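Local coordinates for hypothetical protein, GDSL-like Lipase/Acylhydrolase family protein (Bacteroides uniformis, PDB 4M8K) that is of unknown function but probably hydrolyses ester bonds, as a putative lipase or acylhydrolase of the GDSL-like family, at residues Ser31-Tyr34 with Gly35-Ser38; Asn55-Lys59 with Val60-Trp64. All coordinates share one frame; numbering follows the deposited sequence.

Overall arrangement
Both contacts belong to the long loop that leaves strand 22-27 of the five-stranded parallel sheet and ends at helix 64-71. Contact 1, the turn of residues 31-38, closes before contact 2, residues 55-64, opens; their centres lie about 11 Å apart on the same side of the chain's centre. The two touch directly. Ser-31 OG lies 2.9 Å from Trp-64 NE1, a probable hydrogen bond, and the ring of Phe-33 packs with CZ 3.4 Å from Thr-58 O. The beginning and end of the connection are thus brought together, near strand 75-81 for contact 1 and helix 208-222 for contact 2, within the GDSL-like hydrolase fold.

Contact 1: Ser31-Tyr34 with Gly35-Ser38; sequences STFY and GHVS
Phe-33 and His-36 form the ends of a type II beta turn, in which the chain reverses through Tyr-34 and Gly-35. The polar part of the contact is the closing backbone hydrogen bond, from His-36 N to Phe-33 O at 2.9 Å, with an N-H...O angle of 145°. At the third turn position Gly-35 has a phi of 83°, a value that favours glycine; a CB there would also run into the carbonyl oxygen of Tyr-34.

The ring contacts are looser. The side chains of Phe-33 and His-36 run side by side in the same direction, and Phe-33 CD1 comes within 4.1 Å of His-36 CD2. With CG of Phe-33 swung opposite its own N (chi1 -156°), the phenyl group is carried to this side of the turn, where Tyr-46 and Thr-63 also touch it. His-36 CD2 lies 3.3 Å from Tyr-34 O, which sits at the edge of the imidazole, near its plane.

Further packing comes from Val-37, just after the turn, against Thr-32, just before it. The CB of Val-37 points toward residues 31-34, and its CG1 lies 4.3 Å from Thr-32 CG2; the same methyl meets a carbonyl oxygen, Phe-33 O, at 4.0 Å. Cys-44 and Asn-79 also border this valine, while Thr-32 OG1 is bonded to Ser-29 O.

The turn therefore rests on one backbone bond and on a glycine able to take the positive phi, while Phe-33 N is buried beside it with no partner in the model, a polar cost that the bond does not repay.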
loop_
_atom_site.group_PDB
_atom_site.type_symbol
_atom_site.label_atom_id
_atom_site.label_comp_id
_atom_site.label_asym_id
_atom_site.label_seq_id
_atom_site.Cartn_x
_atom_site.Cartn_y
_atom_site.Cartn_z
ATOM N N SER A 31 -4.843 -1.908 4.719
ATOM C CA SER A 31 -5.167 -2.928 3.711
ATOM C C SER A 31 -5.159 -4.350 4.293
ATOM O O SER A 31 -5.151 -5.345 3.548
ATOM C CB SER A 31 -4.187 -2.775 2.539
ATOM O OG SER A 31 -4.311 -1.487 1.949
ATOM N N THR A 32 -5.160 -4.464 5.623
ATOM C CA THR A 32 -5.160 -5.768 6.280
ATOM C C THR A 32 -6.555 -6.198 6.690
ATOM O O THR A 32 -7.427 -5.371 6.923
ATOM C CB THR A 32 -4.293 -5.886 7.583
ATOM O OG1 THR A 32 -4.767 -4.999 8.629
ATOM C CG2 THR A 32 -2.831 -5.656 7.271
ATOM N N PHE A 33 -6.742 -7.513 6.760
ATOM C CA PHE A 33 -7.872 -8.141 7.474
ATOM C C PHE A 33 -7.421 -9.543 7.835
ATOM O O PHE A 33 -6.916 -10.295 6.967
ATOM C CB PHE A 33 -9.207 -8.160 6.667
ATOM C CG PHE A 33 -10.432 -8.257 7.553
ATOM C CD1 PHE A 33 -10.863 -9.489 8.016
ATOM C CD2 PHE A 33 -11.141 -7.110 7.942
ATOM C CE1 PHE A 33 -11.953 -9.596 8.877
ATOM C CE2 PHE A 33 -12.247 -7.192 8.773
ATOM C CZ PHE A 33 -12.654 -8.445 9.268
ATOM N N TYR A 34 -7.541 -9.870 9.115
ATOM C CA TYR A 34 -7.246 -11.221 9.632
ATOM C C TYR A 34 -7.748 -12.329 8.714
ATOM O O TYR A 34 -8.945 -12.354 8.343
ATOM C CB TYR A 34 -7.866 -11.374 11.042
ATOM C CG TYR A 34 -7.361 -12.581 11.768
ATOM C CD1 TYR A 34 -6.026 -12.654 12.174
ATOM C CD2 TYR A 34 -8.194 -13.678 12.025
ATOM C CE1 TYR A 34 -5.526 -13.762 12.803
ATOM C CE2 TYR A 34 -7.698 -14.810 12.694
ATOM C CZ TYR A 34 -6.359 -14.824 13.083
ATOM O OH TYR A 34 -5.807 -15.902 13.721
ATOM N N GLY A 35 -6.860 -13.237 8.337
ATOM C CA GLY A 35 -7.188 -14.374 7.476
ATOM C C GLY A 35 -7.182 -14.072 5.995
ATOM O O GLY A 35 -7.455 -14.936 5.182
ATOM N N HIS A 36 -6.906 -12.845 5.623
ATOM C CA HIS A 36 -6.976 -12.463 4.218
ATOM C C HIS A 36 -5.705 -11.767 3.775
ATOM O O HIS A 36 -5.714 -10.990 2.800
ATOM C CB HIS A 36 -8.166 -11.503 3.979
ATOM C CG HIS A 36 -9.487 -12.149 4.151
ATOM N ND1 HIS A 36 -10.217 -12.650 3.090
ATOM C CD2 HIS A 36 -10.199 -12.425 5.263
ATOM C CE1 HIS A 36 -11.304 -13.237 3.554
ATOM N NE2 HIS A 36 -11.311 -13.118 4.868
ATOM N N VAL A 37 -4.595 -12.023 4.451
ATOM C CA VAL A 37 -3.292 -11.511 3.963
ATOM C C VAL A 37 -2.381 -12.656 3.629
ATOM O O VAL A 37 -2.521 -13.741 4.177
ATOM C CB VAL A 37 -2.641 -10.599 5.030
ATOM C CG1 VAL A 37 -3.469 -9.348 5.205
ATOM C CG2 VAL A 37 -2.491 -11.317 6.381
ATOM N N SER A 38 -1.374 -12.417 2.773
ATOM C CA SER A 38 -0.371 -13.410 2.480
ATOM C C SER A 38 0.990 -12.742 2.461
ATOM O O SER A 38 1.154 -11.747 1.743
ATOM C CB SER A 38 -0.647 -14.029 1.130
ATOM O OG SER A 38 -1.972 -14.472 1.071
#

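Contact 2: Asn55-Lys59 with Val60-Trp64; sequences NDVTK and VEETW
A single 3-10 turn, residues 60-62, leads into helix 64-71, whose N-cap is Thr-63, with OG1 in a weak hydrogen bond to Tyr-66 N; Glu-62 reaches back from this turn to hold the preceding loop. Glu-62 OE1 accepts two backbone N-H groups, from Thr-58 N at 2.8 Å and Lys-59 N at 3.0 Å. The first donor arrives almost in line with the C-O bond, whereas the second stands above the carboxylate plane, 53° out of it. CG of Glu-62 lies opposite its own carbonyl carbon (chi1 -67°) and the chain beyond is extended, which carries the acid as far as the loop. Val-57 CG1 rests 3.8 Å from Glu-62 OE1, its side chain running past that of Glu-62 in the opposite direction, and Val-208 of helix 208-222 touches both residues.

The other carboxylate oxygen, OE2, takes a hydrogen bond from a water that also bonds Thr-58 OG1, so the acid joins the loop through both oxygens. In return, Glu-62 N donates to Lys-59 O at 3.0 Å, from above the carbonyl plane. With an alanine here, the N-H groups of Thr-58 and Lys-59 would probably lose their shared acceptor, and this part of the loop is likely to shift.

Lys-59 NZ remains 5.5 Å from Glu-62 OE2, too far for a salt bridge, though its charge may still favour the ionised acid. Upstream, Asn-55 OD1 receives Val-57 N in an Asx turn, while its ND2 is bonded to the carbonyl oxygens of Gln-202 and Pro-206. Just before the helix, Val-60 O accepts from both Thr-63 N and Thr-63 OG1, the hydroxyl donating at 2.8 Å in the carbonyl plane.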
loop_
_atom_site.group_PDB
_atom_site.type_symbol
_atom_site.label_atom_id
_atom_site.label_comp_id
_atom_site.label_asym_id
_atom_site.label_seq_id
_atom_site.Cartn_x
_atom_site.Cartn_y
_atom_site.Cartn_z
ATOM N N ASN A 55 -13.233 1.045 16.235
ATOM C CA ASN A 55 -13.318 1.282 14.829
ATOM C C ASN A 55 -14.388 0.311 14.325
ATOM O O ASN A 55 -14.450 -0.857 14.758
ATOM C CB ASN A 55 -11.948 1.021 14.143
ATOM C CG ASN A 55 -11.990 1.144 12.610
ATOM O OD1 ASN A 55 -12.708 0.395 11.925
ATOM N ND2 ASN A 55 -11.189 2.073 12.058
ATOM N N ASP A 56 -15.250 0.792 13.446
ATOM C CA ASP A 56 -16.486 0.078 13.159
ATOM C C ASP A 56 -16.370 -0.916 12.038
ATOM O O ASP A 56 -17.372 -1.532 11.664
ATOM C CB ASP A 56 -17.598 1.063 12.843
ATOM C CG ASP A 56 -17.342 1.895 11.601
ATOM O OD1 ASP A 56 -16.295 1.740 10.934
ATOM O OD2 ASP A 56 -18.183 2.809 11.333
ATOM N N VAL A 57 -15.168 -1.105 11.471
ATOM C CA VAL A 57 -14.987 -2.144 10.457
ATOM C C VAL A 57 -14.899 -3.527 11.107
ATOM O O VAL A 57 -13.956 -3.774 11.812
ATOM C CB VAL A 57 -13.730 -1.896 9.591
ATOM C CG1 VAL A 57 -13.483 -3.051 8.689
ATOM C CG2 VAL A 57 -13.924 -0.637 8.790
ATOM N N THR A 58 -15.918 -4.389 10.908
ATOM C CA THR A 58 -15.934 -5.736 11.505
ATOM C C THR A 58 -15.890 -6.921 10.478
ATOM O O THR A 58 -15.692 -8.059 10.849
ATOM C CB THR A 58 -17.170 -5.910 12.431
ATOM O OG1 THR A 58 -18.377 -5.934 11.664
ATOM C CG2 THR A 58 -17.310 -4.767 13.430
ATOM N N LYS A 59 -16.041 -6.639 9.196
ATOM C CA LYS A 59 -16.157 -7.656 8.157
ATOM C C LYS A 59 -15.245 -7.343 6.996
ATOM O O LYS A 59 -15.103 -6.183 6.615
ATOM C CB LYS A 59 -17.584 -7.696 7.611
ATOM C CG LYS A 59 -18.614 -8.181 8.614
ATOM C CD LYS A 59 -20.012 -8.145 8.006
ATOM C CE LYS A 59 -21.069 -7.689 8.985
ATOM N NZ LYS A 59 -22.385 -8.313 8.681
ATOM N N VAL A 60 -14.648 -8.379 6.398
ATOM C CA VAL A 60 -13.721 -8.165 5.277
ATOM C C VAL A 60 -14.382 -7.454 4.130
ATOM O O VAL A 60 -13.708 -6.775 3.361
ATOM C CB VAL A 60 -13.080 -9.496 4.811
ATOM C CG1 VAL A 60 -14.144 -10.422 4.188
ATOM C CG2 VAL A 60 -11.941 -9.252 3.849
ATOM N N GLU A 61 -15.703 -7.599 3.997
ATOM C CA GLU A 61 -16.470 -7.033 2.862
ATOM C C GLU A 61 -16.578 -5.519 2.918
ATOM O O GLU A 61 -16.915 -4.870 1.918
ATOM C CB GLU A 61 -17.894 -7.625 2.821
ATOM C CG GLU A 61 -17.898 -9.103 2.485
ATOM C CD GLU A 61 -17.818 -10.025 3.687
ATOM O OE1 GLU A 61 -17.557 -9.578 4.825
ATOM O OE2 GLU A 61 -17.988 -11.237 3.487
ATOM N N GLU A 62 -16.259 -4.972 4.078
ATOM C CA GLU A 62 -16.226 -3.523 4.305
ATOM C C GLU A 62 -14.871 -2.922 3.954
ATOM O O GLU A 62 -14.756 -1.707 3.892
ATOM C CB GLU A 62 -16.549 -3.203 5.775
ATOM C CG GLU A 62 -17.979 -3.513 6.195
ATOM C CD GLU A 62 -18.148 -3.772 7.674
ATOM O OE1 GLU A 62 -17.160 -3.982 8.403
ATOM O OE2 GLU A 62 -19.297 -3.739 8.117
ATOM N N THR A 63 -13.829 -3.738 3.757
ATOM C CA THR A 63 -12.483 -3.196 3.454
ATOM C C THR A 63 -12.463 -2.534 2.064
ATOM O O THR A 63 -13.190 -2.988 1.166
ATOM C CB THR A 63 -11.355 -4.270 3.534
ATOM O OG1 THR A 63 -11.529 -5.258 2.514
ATOM C CG2 THR A 63 -11.359 -4.940 4.917
ATOM N N TRP A 64 -11.584 -1.547 1.863
ATOM C CA TRP A 64 -11.539 -0.789 0.620
ATOM C C TRP A 64 -11.230 -1.713 -0.540
ATOM O O TRP A 64 -11.769 -1.545 -1.623
ATOM C CB TRP A 64 -10.527 0.379 0.664
ATOM C CG TRP A 64 -9.048 -0.017 0.623
ATOM C CD1 TRP A 64 -8.244 -0.231 1.669
ATOM C CD2 TRP A 64 -8.270 -0.232 -0.543
ATOM N NE1 TRP A 64 -6.968 -0.565 1.254
ATOM C CE2 TRP A 64 -6.974 -0.611 -0.118
ATOM C CE3 TRP A 64 -8.558 -0.199 -1.925
ATOM C CZ2 TRP A 64 -5.944 -0.928 -1.024
ATOM C CZ3 TRP A 64 -7.551 -0.488 -2.809
ATOM C CH2 TRP A 64 -6.247 -0.894 -2.355
HETATM O O HOH W 1 -19.934 -4.088 10.479
#